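Local coordinates for Lmo1340 protein (Listeria monocytogenes, PDB 4NLM) that is of unknown function but is probably a surface lipoprotein that folds as a YqgU-like six-bladed beta propeller, at residues 92-97 with 103-108; 114-119 with 135-140; 142-147 with 229-234; 151-156 with 161-166. All blocks are in the same frame, centred on the assembly; numbering follows the deposited sequence.

Contact 1: 92-97 with 103-108; sequences SEVQIS and ILLYSA
A classic beta bulge, with Ser92 and Glu93 together facing Tyr106, distorts one end of the antiparallel hairpin made by 92-97 and 103-108. Both backbone nitrogens share one carbonyl: Ser92 N lies 2.9 Å from Tyr106 O, and Glu93 N lies 3.1 Å from that same Tyr106 O. Tyr106 N answers with a nearly straight bond (179°) to Glu93 O, 2.9 Å long. Beyond the bulge the regular ladder resumes, and Leu104 N reaches Gln95 O at 2.8 Å.

The bulge presses Ser92 CB to 3.5 Å from Tyr106 CD2, an approach that suits a small side chain. On the face that carries Tyr106, the Glu93 chain bends at its second torsion (chi2 74°) and runs forward along its own strand toward Gln95. Its OE2 thereby accepts Gln95 NE2 at 3.0 Å through the anti lone pair, in the plane of the amide. On the other face, the branched Val94 meets two partners at once: CG1 touches Ile103 CG2 at 3.7 Å, and CG2 touches Leu105 CD1 at 3.8 Å.

This hairpin opens a four-stranded propeller blade. Strand 90-96 is an outer strand of its sheet, while 102-108 pairs on its other side with 114-120. Val94 and Ile103 pack on strand 58-65 of one adjoining sheet; Leu104 and Tyr106 face strand 137-141 of another, and Tyr106 OH bonds to Leu135 O.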
loop_
_atom_site.group_PDB
_atom_site.type_symbol
_atom_site.label_atom_id
_atom_site.label_comp_id
_atom_site.label_asym_id
_atom_site.label_seq_id
_atom_site.Cartn_x
_atom_site.Cartn_y
_atom_site.Cartn_z
ATOM N N SER A 92 -0.468 4.521 -15.025
ATOM C CA SER A 92 -0.623 3.139 -14.633
ATOM C C SER A 92 -0.434 2.961 -13.123
ATOM O O SER A 92 -1.203 2.245 -12.492
ATOM C CB SER A 92 0.400 2.302 -15.379
ATOM O OG SER A 92 0.303 2.553 -16.778
ATOM N N GLU A 93 0.616 3.569 -12.560
ATOM C CA GLU A 93 0.855 3.498 -11.119
ATOM C C GLU A 93 1.560 4.757 -10.639
ATOM O O GLU A 93 2.402 5.299 -11.351
ATOM C CB GLU A 93 1.739 2.284 -10.764
ATOM C CG GLU A 93 2.210 2.168 -9.298
ATOM C CD GLU A 93 1.111 1.735 -8.330
ATOM O OE1 GLU A 93 -0.072 1.661 -8.733
ATOM O OE2 GLU A 93 1.428 1.477 -7.143
ATOM N N VAL A 94 1.213 5.186 -9.425
ATOM C CA VAL A 94 1.895 6.291 -8.741
ATOM C C VAL A 94 2.148 5.850 -7.329
ATOM O O VAL A 94 1.217 5.419 -6.659
ATOM C CB VAL A 94 1.059 7.578 -8.701
ATOM C CG1 VAL A 94 1.852 8.721 -8.121
ATOM C CG2 VAL A 94 0.494 7.942 -10.074
ATOM N N GLN A 95 3.374 5.967 -6.878
ATOM C CA GLN A 95 3.706 5.667 -5.481
ATOM C C GLN A 95 4.579 6.758 -4.916
ATOM O O GLN A 95 5.357 7.400 -5.631
ATOM C CB GLN A 95 4.464 4.360 -5.355
ATOM C CG GLN A 95 3.640 3.124 -5.574
ATOM C CD GLN A 95 4.373 1.870 -5.115
ATOM O OE1 GLN A 95 5.347 1.933 -4.330
ATOM N NE2 GLN A 95 3.907 0.746 -5.565
ATOM N N ILE A 96 4.408 6.972 -3.624
ATOM C CA ILE A 96 5.234 7.906 -2.841
ATOM C C ILE A 96 6.361 7.112 -2.186
ATOM O O ILE A 96 6.137 6.024 -1.678
ATOM C CB ILE A 96 4.370 8.603 -1.779
ATOM C CG1 ILE A 96 3.257 9.393 -2.465
ATOM C CG2 ILE A 96 5.188 9.479 -0.860
ATOM C CD1 ILE A 96 2.066 9.675 -1.566
ATOM N N SER A 97 7.587 7.637 -2.256
ATOM C CA SER A 97 8.733 6.928 -1.702
ATOM C C SER A 97 8.625 6.774 -0.184
ATOM O O SER A 97 7.961 7.576 0.484
ATOM C CB SER A 97 10.022 7.662 -2.051
ATOM O OG SER A 97 10.131 8.881 -1.355
ATOM N N ILE A 103 8.471 10.534 -5.975
ATOM C CA ILE A 103 7.341 9.827 -6.517
ATOM C C ILE A 103 7.853 8.882 -7.612
ATOM O O ILE A 103 8.780 9.232 -8.334
ATOM C CB ILE A 103 6.353 10.809 -7.167
ATOM C CG1 ILE A 103 5.684 11.679 -6.106
ATOM C CG2 ILE A 103 5.285 10.059 -7.963
ATOM C CD1 ILE A 103 4.927 12.865 -6.659
ATOM N N LEU A 104 7.275 7.680 -7.678
ATOM C CA LEU A 104 7.422 6.800 -8.818
ATOM C C LEU A 104 6.178 6.965 -9.665
ATOM O O LEU A 104 5.051 6.859 -9.156
ATOM C CB LEU A 104 7.476 5.356 -8.382
ATOM C CG LEU A 104 7.251 4.313 -9.456
ATOM C CD1 LEU A 104 8.394 4.247 -10.421
ATOM C CD2 LEU A 104 7.015 2.962 -8.830
ATOM N N LEU A 105 6.379 7.269 -10.936
ATOM C CA LEU A 105 5.294 7.336 -11.892
ATOM C C LEU A 105 5.562 6.320 -12.976
ATOM O O LEU A 105 6.607 6.359 -13.640
ATOM C CB LEU A 105 5.206 8.721 -12.537
ATOM C CG LEU A 105 4.125 8.887 -13.595
ATOM C CD1 LEU A 105 2.747 8.667 -13.010
ATOM C CD2 LEU A 105 4.259 10.267 -14.202
ATOM N N TYR A 106 4.612 5.413 -13.161
ATOM C CA TYR A 106 4.654 4.457 -14.248
ATOM C C TYR A 106 3.531 4.868 -15.185
ATOM O O TYR A 106 2.354 4.871 -14.789
ATOM C CB TYR A 106 4.474 3.045 -13.723
ATOM C CG TYR A 106 4.485 1.942 -14.757
ATOM C CD1 TYR A 106 5.407 1.920 -15.806
ATOM C CD2 TYR A 106 3.548 0.915 -14.704
ATOM C CE1 TYR A 106 5.432 0.903 -16.720
ATOM C CE2 TYR A 106 3.576 -0.106 -15.626
ATOM C CZ TYR A 106 4.502 -0.104 -16.637
ATOM O OH TYR A 106 4.513 -1.121 -17.595
ATOM N N SER A 107 3.880 5.246 -16.406
ATOM C CA SER A 107 2.918 5.762 -17.334
ATOM C C SER A 107 3.254 5.328 -18.758
ATOM O O SER A 107 4.350 4.906 -19.044
ATOM C CB SER A 107 2.835 7.278 -17.261
ATOM O OG SER A 107 4.047 7.919 -17.608
ATOM N N ALA A 108 2.269 5.424 -19.656
ATOM C CA ALA A 108 2.453 5.003 -21.030
ATOM C C ALA A 108 2.116 6.119 -22.003
ATOM O O ALA A 108 1.101 6.800 -21.883
ATOM C CB ALA A 108 1.628 3.768 -21.344
#

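Contact 2: 114-119 with 135-140; sequences ATMRII and LTTTFY
Met116, present as selenomethionine, meets the rim of the Phe139 ring with its terminal methyl. Met116 CE stands 3.5 Å from Phe139 CE2 and close to the ring plane. The selenium follows the same edge-on path: Met116 SE is 5.2 Å from the centroid of the Phe139 ring and 88° off the ring normal, so this Met-aromatic contact uses the edge rather than the pi cloud.

A long, unbranched side chain suits this place, because the CA atoms of Met116 and Phe139 are 10.5 Å apart. Beyond CG the chain runs extended (chi2 167°), carrying its soft, polarisable end straight across the interface. Thr137, two residues before Phe139 on the same strand, contributes a methyl: its CG2 lies 3.4 Å above the plane of the Phe139 ring, shifted toward the rim, and 4.5 Å from Met116 CE. Its hydroxyl turns elsewhere, Thr137 OG1 donating to Leu135 O at 2.8 Å from above the carbonyl plane. Threonine thus serves the apolar side and satisfies its polar atom on its own segment.

Farther out, Tyr106 packs on Met116 and also meets Phe139 edge-to-face, while Phe151 and Trp165 add aromatic bulk around the selenomethionine. No backbone bond links 114-119 to 135-140, which lie in separate four-stranded antiparallel sheets. Apolar and aromatic side chains filling the gap between two such sheets are the usual core between neighbouring blades of a beta propeller.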
loop_
_atom_site.group_PDB
_atom_site.type_symbol
_atom_site.label_atom_id
_atom_site.label_comp_id
_atom_site.label_asym_id
_atom_site.label_seq_id
_atom_site.Cartn_x
_atom_site.Cartn_y
_atom_site.Cartn_z
ATOM N N ALA A 114 6.198 2.757 -22.647
ATOM C CA ALA A 114 5.907 3.149 -21.250
ATOM C C ALA A 114 7.220 3.537 -20.605
ATOM O O ALA A 114 8.300 3.228 -21.116
ATOM C CB ALA A 114 5.266 2.018 -20.476
ATOM N N THR A 115 7.124 4.217 -19.459
ATOM C CA THR A 115 8.271 4.726 -18.769
ATOM C C THR A 115 7.995 4.628 -17.302
ATOM O O THR A 115 6.867 4.874 -16.833
ATOM C CB THR A 115 8.477 6.222 -19.127
ATOM O OG1 THR A 115 8.565 6.425 -20.542
ATOM C CG2 THR A 115 9.691 6.779 -18.495
HETATM N N MSE A 116 9.051 4.308 -16.553
HETATM C CA MSE A 116 9.053 4.435 -15.097
HETATM C C MSE A 116 9.951 5.604 -14.810
HETATM O O MSE A 116 11.108 5.609 -15.228
HETATM C CB MSE A 116 9.613 3.256 -14.357
HETATM C CG MSE A 116 9.018 1.909 -14.544
HETATM SE SE MSE A 116 10.271 0.567 -13.765
HETATM C CE MSE A 116 8.974 -0.738 -14.432
ATOM N N ARG A 117 9.408 6.614 -14.138
ATOM C CA ARG A 117 10.148 7.799 -13.746
ATOM C C ARG A 117 10.154 8.008 -12.248
ATOM O O ARG A 117 9.128 7.758 -11.593
ATOM C CB ARG A 117 9.529 9.062 -14.325
ATOM C CG ARG A 117 9.578 9.169 -15.829
ATOM C CD ARG A 117 8.953 10.474 -16.276
ATOM N NE ARG A 117 9.027 10.643 -17.720
ATOM C CZ ARG A 117 8.096 10.226 -18.573
ATOM N NH1 ARG A 117 8.247 10.427 -19.876
ATOM N NH2 ARG A 117 7.007 9.615 -18.121
ATOM N N ILE A 118 11.282 8.483 -11.719
ATOM C CA ILE A 118 11.356 8.907 -10.343
ATOM C C ILE A 118 11.380 10.439 -10.389
ATOM O O ILE A 118 12.228 11.029 -11.071
ATOM C CB ILE A 118 12.619 8.399 -9.639
ATOM C CG1 ILE A 118 12.730 6.882 -9.764
ATOM C CG2 ILE A 118 12.653 8.865 -8.182
ATOM C CD1 ILE A 118 11.566 6.098 -9.223
ATOM N N ILE A 119 10.445 11.065 -9.679
ATOM C CA ILE A 119 10.282 12.499 -9.693
ATOM C C ILE A 119 10.468 13.060 -8.308
ATOM O O ILE A 119 9.868 12.561 -7.352
ATOM C CB ILE A 119 8.875 12.840 -10.174
ATOM C CG1 ILE A 119 8.698 12.341 -11.621
ATOM C CG2 ILE A 119 8.582 14.333 -10.094
ATOM C CD1 ILE A 119 7.284 12.187 -12.096
ATOM N N LEU A 135 3.143 -2.881 -19.593
ATOM C CA LEU A 135 2.752 -4.148 -19.064
ATOM C C LEU A 135 2.294 -3.993 -17.635
ATOM O O LEU A 135 2.758 -3.111 -16.886
ATOM C CB LEU A 135 3.952 -5.068 -19.080
ATOM C CG LEU A 135 4.470 -5.338 -20.486
ATOM C CD1 LEU A 135 5.802 -6.020 -20.360
ATOM C CD2 LEU A 135 3.499 -6.178 -21.313
ATOM N N THR A 136 1.439 -4.914 -17.223
ATOM C CA THR A 136 0.980 -4.907 -15.840
ATOM C C THR A 136 2.130 -5.149 -14.910
ATOM O O THR A 136 2.834 -6.161 -15.030
ATOM C CB THR A 136 -0.109 -5.991 -15.659
ATOM O OG1 THR A 136 -1.183 -5.739 -16.565
ATOM C CG2 THR A 136 -0.610 -6.029 -14.211
ATOM N N THR A 137 2.261 -4.250 -13.937
ATOM C CA THR A 137 3.427 -4.258 -13.050
ATOM C C THR A 137 3.017 -3.901 -11.628
ATOM O O THR A 137 2.211 -2.992 -11.401
ATOM C CB THR A 137 4.444 -3.218 -13.543
ATOM O OG1 THR A 137 4.760 -3.448 -14.923
ATOM C CG2 THR A 137 5.712 -3.277 -12.725
ATOM N N THR A 138 3.640 -4.579 -10.674
ATOM C CA THR A 138 3.428 -4.289 -9.260
ATOM C C THR A 138 4.777 -3.863 -8.687
ATOM O O THR A 138 5.778 -4.563 -8.883
ATOM C CB THR A 138 2.869 -5.511 -8.488
ATOM O OG1 THR A 138 1.698 -5.977 -9.142
ATOM C CG2 THR A 138 2.549 -5.163 -7.043
ATOM N N PHE A 139 4.816 -2.757 -7.936
ATOM C CA PHE A 139 6.047 -2.170 -7.479
ATOM C C PHE A 139 6.246 -2.250 -5.980
ATOM O O PHE A 139 5.299 -1.998 -5.241
ATOM C CB PHE A 139 6.117 -0.691 -7.877
ATOM C CG PHE A 139 6.125 -0.430 -9.350
ATOM C CD1 PHE A 139 4.930 -0.293 -10.039
ATOM C CD2 PHE A 139 7.309 -0.296 -10.052
ATOM C CE1 PHE A 139 4.915 -0.044 -11.396
ATOM C CE2 PHE A 139 7.278 -0.047 -11.415
ATOM C CZ PHE A 139 6.079 0.089 -12.095
ATOM N N TYR A 140 7.487 -2.496 -5.522
ATOM C CA TYR A 140 7.850 -2.617 -4.112
ATOM C C TYR A 140 9.059 -1.739 -3.872
ATOM O O TYR A 140 10.170 -2.067 -4.310
ATOM C CB TYR A 140 8.160 -4.068 -3.780
ATOM C CG TYR A 140 6.973 -4.967 -3.995
ATOM C CD1 TYR A 140 6.034 -5.149 -3.010
ATOM C CD2 TYR A 140 6.753 -5.577 -5.204
ATOM C CE1 TYR A 140 4.935 -5.950 -3.186
ATOM C CE2 TYR A 140 5.638 -6.366 -5.408
ATOM C CZ TYR A 140 4.747 -6.559 -4.379
ATOM O OH TYR A 140 3.632 -7.332 -4.538
#

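Contact 3: 142-147 with 229-234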
loop_
_atom_site.group_PDB
_atom_site.type_symbol
_atom_site.label_atom_id
_atom_site.label_comp_id
_atom_site.label_asym_id
_atom_site.label_seq_id
_atom_site.Cartn_x
_atom_site.Cartn_y
_atom_site.Cartn_z
ATOM N N ASN A 142 11.992 -0.220 -1.687
ATOM C CA ASN A 142 12.789 -0.635 -0.539
ATOM C C ASN A 142 12.865 0.469 0.500
ATOM O O ASN A 142 13.353 1.536 0.226
ATOM C CB ASN A 142 14.164 -1.056 -1.073
ATOM C CG ASN A 142 15.045 -1.727 -0.040
ATOM O OD1 ASN A 142 15.121 -1.322 1.116
ATOM N ND2 ASN A 142 15.745 -2.745 -0.471
ATOM N N ASP A 143 12.320 0.194 1.676
ATOM C CA ASP A 143 12.289 1.176 2.744
ATOM C C ASP A 143 13.685 1.474 3.308
ATOM O O ASP A 143 13.963 2.602 3.688
ATOM C CB ASP A 143 11.379 0.719 3.899
ATOM C CG ASP A 143 9.894 0.612 3.512
ATOM O OD1 ASP A 143 9.477 1.165 2.485
ATOM O OD2 ASP A 143 9.111 -0.033 4.248
ATOM N N GLU A 144 14.558 0.479 3.369
ATOM C CA GLU A 144 15.898 0.679 3.929
ATOM C C GLU A 144 16.876 1.357 2.978
ATOM O O GLU A 144 17.752 2.122 3.387
ATOM C CB GLU A 144 16.466 -0.665 4.366
ATOM C CG GLU A 144 15.804 -1.211 5.625
ATOM C CD GLU A 144 16.613 -2.293 6.328
ATOM O OE1 GLU A 144 17.833 -2.424 6.070
ATOM O OE2 GLU A 144 16.030 -3.003 7.174
ATOM N N SER A 145 16.735 1.030 1.708
ATOM C CA SER A 145 17.582 1.547 0.651
ATOM C C SER A 145 16.645 2.025 -0.435
ATOM O O SER A 145 16.409 1.328 -1.435
ATOM C CB SER A 145 18.512 0.446 0.133
ATOM O OG SER A 145 19.280 -0.060 1.208
ATOM N N PRO A 146 16.133 3.256 -0.293
ATOM C CA PRO A 146 15.130 3.703 -1.255
ATOM C C PRO A 146 15.623 4.056 -2.671
ATOM O O PRO A 146 14.822 4.513 -3.508
ATOM C CB PRO A 146 14.437 4.857 -0.528
ATOM C CG PRO A 146 15.508 5.388 0.362
ATOM C CD PRO A 146 16.261 4.180 0.837
ATOM N N GLU A 147 16.876 3.752 -2.944
ATOM C CA GLU A 147 17.381 3.814 -4.287
ATOM C C GLU A 147 16.886 2.587 -5.098
ATOM O O GLU A 147 17.042 2.519 -6.328
ATOM C CB GLU A 147 18.902 3.836 -4.253
ATOM C CG GLU A 147 19.509 5.142 -3.702
ATOM C CD GLU A 147 19.516 5.327 -2.178
ATOM O OE1 GLU A 147 19.380 4.346 -1.412
ATOM O OE2 GLU A 147 19.714 6.477 -1.711
ATOM N N HIS A 229 6.661 -3.860 7.631
ATOM C CA HIS A 229 6.798 -2.426 7.775
ATOM C C HIS A 229 7.485 -2.150 9.088
ATOM O O HIS A 229 7.173 -2.799 10.074
ATOM C CB HIS A 229 5.466 -1.688 7.733
ATOM C CG HIS A 229 5.613 -0.278 7.310
ATOM N ND1 HIS A 229 5.920 0.064 6.008
ATOM C CD2 HIS A 229 5.468 0.880 7.987
ATOM C CE1 HIS A 229 5.986 1.377 5.914
ATOM N NE2 HIS A 229 5.729 1.895 7.102
ATOM N N ASP A 230 8.358 -1.143 9.100
ATOM C CA ASP A 230 9.003 -0.713 10.324
ATOM C C ASP A 230 9.555 -1.865 11.170
ATOM O O ASP A 230 9.392 -1.922 12.396
ATOM C CB ASP A 230 8.047 0.186 11.093
ATOM C CG ASP A 230 7.878 1.561 10.457
ATOM O OD1 ASP A 230 8.581 1.916 9.487
ATOM O OD2 ASP A 230 7.009 2.315 10.945
ATOM N N ASN A 231 10.223 -2.776 10.478
ATOM C CA ASN A 231 10.893 -3.920 11.085
ATOM C C ASN A 231 9.965 -4.938 11.706
ATOM O O ASN A 231 10.377 -5.763 12.507
ATOM C CB ASN A 231 11.942 -3.462 12.114
ATOM C CG ASN A 231 13.005 -2.555 11.510
ATOM O OD1 ASN A 231 13.282 -1.475 12.035
ATOM N ND2 ASN A 231 13.580 -2.974 10.390
ATOM N N VAL A 232 8.691 -4.879 11.340
ATOM C CA VAL A 232 7.706 -5.847 11.812
ATOM C C VAL A 232 7.203 -6.650 10.628
ATOM O O VAL A 232 6.867 -6.074 9.613
ATOM C CB VAL A 232 6.525 -5.159 12.507
ATOM C CG1 VAL A 232 5.445 -6.164 12.901
ATOM C CG2 VAL A 232 7.026 -4.394 13.716
ATOM N N LEU A 233 7.180 -7.968 10.783
ATOM C CA LEU A 233 6.586 -8.861 9.823
ATOM C C LEU A 233 5.204 -9.239 10.355
ATOM O O LEU A 233 5.066 -9.815 11.443
ATOM C CB LEU A 233 7.406 -10.139 9.658
ATOM C CG LEU A 233 6.773 -11.300 8.905
ATOM C CD1 LEU A 233 6.460 -10.904 7.464
ATOM C CD2 LEU A 233 7.622 -12.561 8.903
ATOM N N LEU A 234 4.188 -8.892 9.586
ATOM C CA LEU A 234 2.795 -9.256 9.836
ATOM C C LEU A 234 2.463 -10.479 9.002
ATOM O O LEU A 234 2.789 -10.517 7.813
ATOM C CB LEU A 234 1.871 -8.136 9.388
ATOM C CG LEU A 234 0.378 -8.499 9.348
ATOM C CD1 LEU A 234 -0.160 -8.650 10.765
ATOM C CD2 LEU A 234 -0.422 -7.491 8.524
HETATM O O HOH W 1 9.346 0.497 6.913
HETATM O O HOH W 2 6.646 -0.822 3.277
#
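Water does most of the joining between Asp143 and His229, for no direct hydrogen bond links 142-147 to 229-234. Asp143 OD2 comes within 3.6 Å of His229 ND1, approaching the ring obliquely, and the carboxylate and ring planes stand 85° apart. Two waters each donate to that same oxygen. Water 1, 2.7 Å from Asp143 OD2, accepts from Asp230 N at 2.9 Å and sits over the centre of one face of the imidazole. Water 2, 2.8 Å from Asp143 OD2, lies instead in the ring plane at its edge, 3.0 Å from His229 ND1. A short, charged side chain suits this spot, since one carboxylate oxygen can hold both waters.

These are a surface loop and a turn of the propeller, brought together from sheets well separated along the chain. Residues 229-232 form a type I' turn joining strands 225-229 and 232-238. Asp230 and Asn231 occupy its corners with positive phi, a backbone region that asparagine and aspartate tolerate better than most residues. Asn231 ND2 faces Glu144 OE2 at 4.0 Å, with amide and carboxylate planes 75° apart.

The loop between strands 137-141 and 148-155 is shaped by an Asx motif: Asn142 OD1 accepts from Ser145 N at 2.9 Å and, weakly, from Glu144 N. Asn142 ND2 bonds to Gly186 O, and His229 NE2 reaches Asn278 OD1 through a weak hydrogen bond.

Contact 4: 151-156 with 161-166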
loop_
_atom_site.group_PDB
_atom_site.type_symbol
_atom_site.label_atom_id
_atom_site.label_comp_id
_atom_site.label_asym_id
_atom_site.label_seq_id
_atom_site.Cartn_x
_atom_site.Cartn_y
_atom_site.Cartn_z
ATOM N N PHE A 151 10.118 -4.852 -8.862
ATOM C CA PHE A 151 8.834 -4.936 -9.508
ATOM C C PHE A 151 8.619 -6.255 -10.189
ATOM O O PHE A 151 9.553 -6.903 -10.699
ATOM C CB PHE A 151 8.605 -3.746 -10.443
ATOM C CG PHE A 151 9.668 -3.536 -11.455
ATOM C CD1 PHE A 151 9.545 -4.123 -12.692
ATOM C CD2 PHE A 151 10.737 -2.704 -11.212
ATOM C CE1 PHE A 151 10.504 -3.967 -13.668
ATOM C CE2 PHE A 151 11.704 -2.524 -12.193
ATOM C CZ PHE A 151 11.585 -3.156 -13.411
ATOM N N VAL A 152 7.348 -6.637 -10.151
ATOM C CA VAL A 152 6.853 -7.836 -10.773
ATOM C C VAL A 152 6.127 -7.432 -12.050
ATOM O O VAL A 152 5.174 -6.639 -11.991
ATOM C CB VAL A 152 5.900 -8.582 -9.823
ATOM C CG1 VAL A 152 5.425 -9.876 -10.473
ATOM C CG2 VAL A 152 6.589 -8.857 -8.492
ATOM N N THR A 153 6.573 -7.974 -13.178
ATOM C CA THR A 153 5.926 -7.730 -14.465
ATOM C C THR A 153 5.252 -8.991 -14.971
ATOM O O THR A 153 5.784 -10.095 -14.840
ATOM C CB THR A 153 6.930 -7.252 -15.528
ATOM O OG1 THR A 153 8.070 -8.122 -15.555
ATOM C CG2 THR A 153 7.393 -5.855 -15.235
ATOM N N TYR A 154 4.061 -8.808 -15.530
ATOM C CA TYR A 154 3.257 -9.911 -16.028
ATOM C C TYR A 154 3.053 -9.809 -17.535
ATOM O O TYR A 154 2.873 -8.707 -18.053
ATOM C CB TYR A 154 1.859 -9.872 -15.410
ATOM C CG TYR A 154 1.810 -10.063 -13.927
ATOM C CD1 TYR A 154 1.951 -8.980 -13.066
ATOM C CD2 TYR A 154 1.665 -11.324 -13.374
ATOM C CE1 TYR A 154 1.892 -9.150 -11.699
ATOM C CE2 TYR A 154 1.623 -11.504 -11.999
ATOM C CZ TYR A 154 1.722 -10.412 -11.172
ATOM O OH TYR A 154 1.679 -10.571 -9.807
ATOM N N SER A 155 3.150 -10.935 -18.220
ATOM C CA SER A 155 2.821 -11.026 -19.638
ATOM C C SER A 155 2.630 -12.492 -19.962
ATOM O O SER A 155 3.249 -13.345 -19.340
ATOM C CB SER A 155 3.955 -10.469 -20.486
ATOM O OG SER A 155 3.599 -10.414 -21.853
ATOM N N PRO A 156 1.749 -12.810 -20.941
ATOM C CA PRO A 156 1.577 -14.231 -21.256
ATOM C C PRO A 156 2.827 -14.928 -21.763
ATOM O O PRO A 156 2.919 -16.152 -21.682
ATOM C CB PRO A 156 0.510 -14.236 -22.357
ATOM C CG PRO A 156 -0.145 -12.907 -22.319
ATOM C CD PRO A 156 0.802 -11.952 -21.667
ATOM N N GLN A 161 7.668 -12.209 -13.792
ATOM C CA GLN A 161 9.110 -12.162 -13.524
ATOM C C GLN A 161 9.306 -11.005 -12.573
ATOM O O GLN A 161 8.434 -10.150 -12.447
ATOM C CB GLN A 161 9.904 -12.001 -14.812
ATOM C CG GLN A 161 9.703 -10.650 -15.437
ATOM C CD GLN A 161 10.229 -10.503 -16.843
ATOM O OE1 GLN A 161 10.665 -11.491 -17.437
ATOM N NE2 GLN A 161 10.259 -9.308 -17.358
ATOM N N ILE A 162 10.452 -11.005 -11.918
ATOM C CA ILE A 162 10.782 -10.019 -10.863
ATOM C C ILE A 162 12.151 -9.423 -11.146
ATOM O O ILE A 162 13.100 -10.141 -11.463
ATOM C CB ILE A 162 10.810 -10.660 -9.474
ATOM C CG1 ILE A 162 9.561 -11.523 -9.257
ATOM C CG2 ILE A 162 10.925 -9.581 -8.397
ATOM C CD1 ILE A 162 9.577 -12.182 -7.900
ATOM N N GLU A 163 12.236 -8.107 -11.064
ATOM C CA GLU A 163 13.489 -7.390 -11.266
ATOM C C GLU A 163 13.644 -6.324 -10.213
ATOM O O GLU A 163 12.692 -5.904 -9.592
ATOM C CB GLU A 163 13.457 -6.743 -12.658
ATOM C CG GLU A 163 13.508 -7.747 -13.797
ATOM C CD GLU A 163 13.028 -7.182 -15.126
ATOM O OE1 GLU A 163 13.702 -7.441 -16.139
ATOM O OE2 GLU A 163 11.996 -6.488 -15.169
ATOM N N ASN A 164 14.875 -5.924 -9.995
ATOM C CA ASN A 164 15.229 -4.841 -9.092
ATOM C C ASN A 164 15.933 -3.751 -9.853
ATOM O O ASN A 164 16.942 -3.997 -10.517
ATOM C CB ASN A 164 16.153 -5.326 -7.985
ATOM C CG ASN A 164 16.513 -4.230 -6.996
ATOM O OD1 ASN A 164 15.666 -3.433 -6.603
ATOM N ND2 ASN A 164 17.749 -4.202 -6.589
ATOM N N TRP A 165 15.405 -2.546 -9.771
ATOM C CA TRP A 165 15.989 -1.380 -10.367
ATOM C C TRP A 165 16.615 -0.472 -9.346
ATOM O O TRP A 165 15.880 0.035 -8.504
ATOM C CB TRP A 165 14.904 -0.621 -11.119
ATOM C CG TRP A 165 15.356 0.614 -11.867
ATOM C CD1 TRP A 165 16.523 0.786 -12.549
ATOM C CD2 TRP A 165 14.594 1.825 -12.066
ATOM N NE1 TRP A 165 16.540 2.023 -13.178
ATOM C CE2 TRP A 165 15.367 2.676 -12.897
ATOM C CE3 TRP A 165 13.336 2.266 -11.631
ATOM C CZ2 TRP A 165 14.937 3.944 -13.264
ATOM C CZ3 TRP A 165 12.903 3.529 -12.026
ATOM C CH2 TRP A 165 13.692 4.345 -12.840
ATOM N N ASP A 166 17.947 -0.341 -9.382
ATOM C CA ASP A 166 18.623 0.656 -8.565
ATOM C C ASP A 166 18.695 1.860 -9.471
ATOM O O ASP A 166 19.528 1.914 -10.394
ATOM C CB ASP A 166 20.016 0.236 -8.115
ATOM C CG ASP A 166 20.628 1.252 -7.208
ATOM O OD1 ASP A 166 20.404 2.475 -7.443
ATOM O OD2 ASP A 166 21.297 0.855 -6.240
HETATM O O HOH W 3 9.851 -7.492 -13.618
#
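Phe151 and Glu163 form a hydrogen-bonded antiparallel pair in which each backbone satisfies the other: Phe151 N donates to Glu163 O at 2.9 Å, and Glu163 N to Phe151 O at 3.0 Å. Thr153 and Gln161 exchange a second such pair of bonds, while Thr153 O also receives Trp158 NE1.

Polar side chains extend the network. In one of the two conformers of Thr153, so with some doubt, Gln161 NE2 donates to Thr153 OG1 at 3.1 Å, a bent bond with the hydroxyl 22° out of the amide plane. Water 3 lies, with the same doubt, 2.7 Å from Thr153 OG1, and 2.8 Å from Glu163 OE2; it is placed to donate to that carboxylate and to Phe151 O, but has too few protons for every acceptor at once.

The segments belong to the central hairpin of a four-stranded propeller blade, flanked by strands 137-141 and 171-174; their axes, at 143°, show marked twist. Phe151 CG stands between the backbone N and the carbonyl carbon (chi1 54°), turning the ring toward the partner strand. There Phe151 CE1 comes 3.3 Å from Glu163 OE2, and Trp165 CB sits at the ring edge, 3.9 Å from Phe151 CE2. On the reverse face, branched, apolar Val152 and Ile162 lie side by side, Val152 CG2 being 4.1 Å from Ile162 CG1, and both touch Ile182 of the following sheet.

Contacts 1, 2 and 4 follow one path through two neighbouring blades. Contact 1 pairs strands within the first, contact 2 crosses to the second, and contact 4 pairs strands within that one. The centres of contacts 1 and 2 are about 6 Å apart, and strands 102-108 and 114-120 are neighbours in one sheet. Contacts 2 and 4 lie about 10 Å apart; Thr138 N is 2.9 Å from Val152 O where 137-141 meets 148-155. Contact 3, about 19 Å from each of the others between centres, links the second blade to a more distant sheet. Contact 4 is nested inside the chain loop that contact 3 closes.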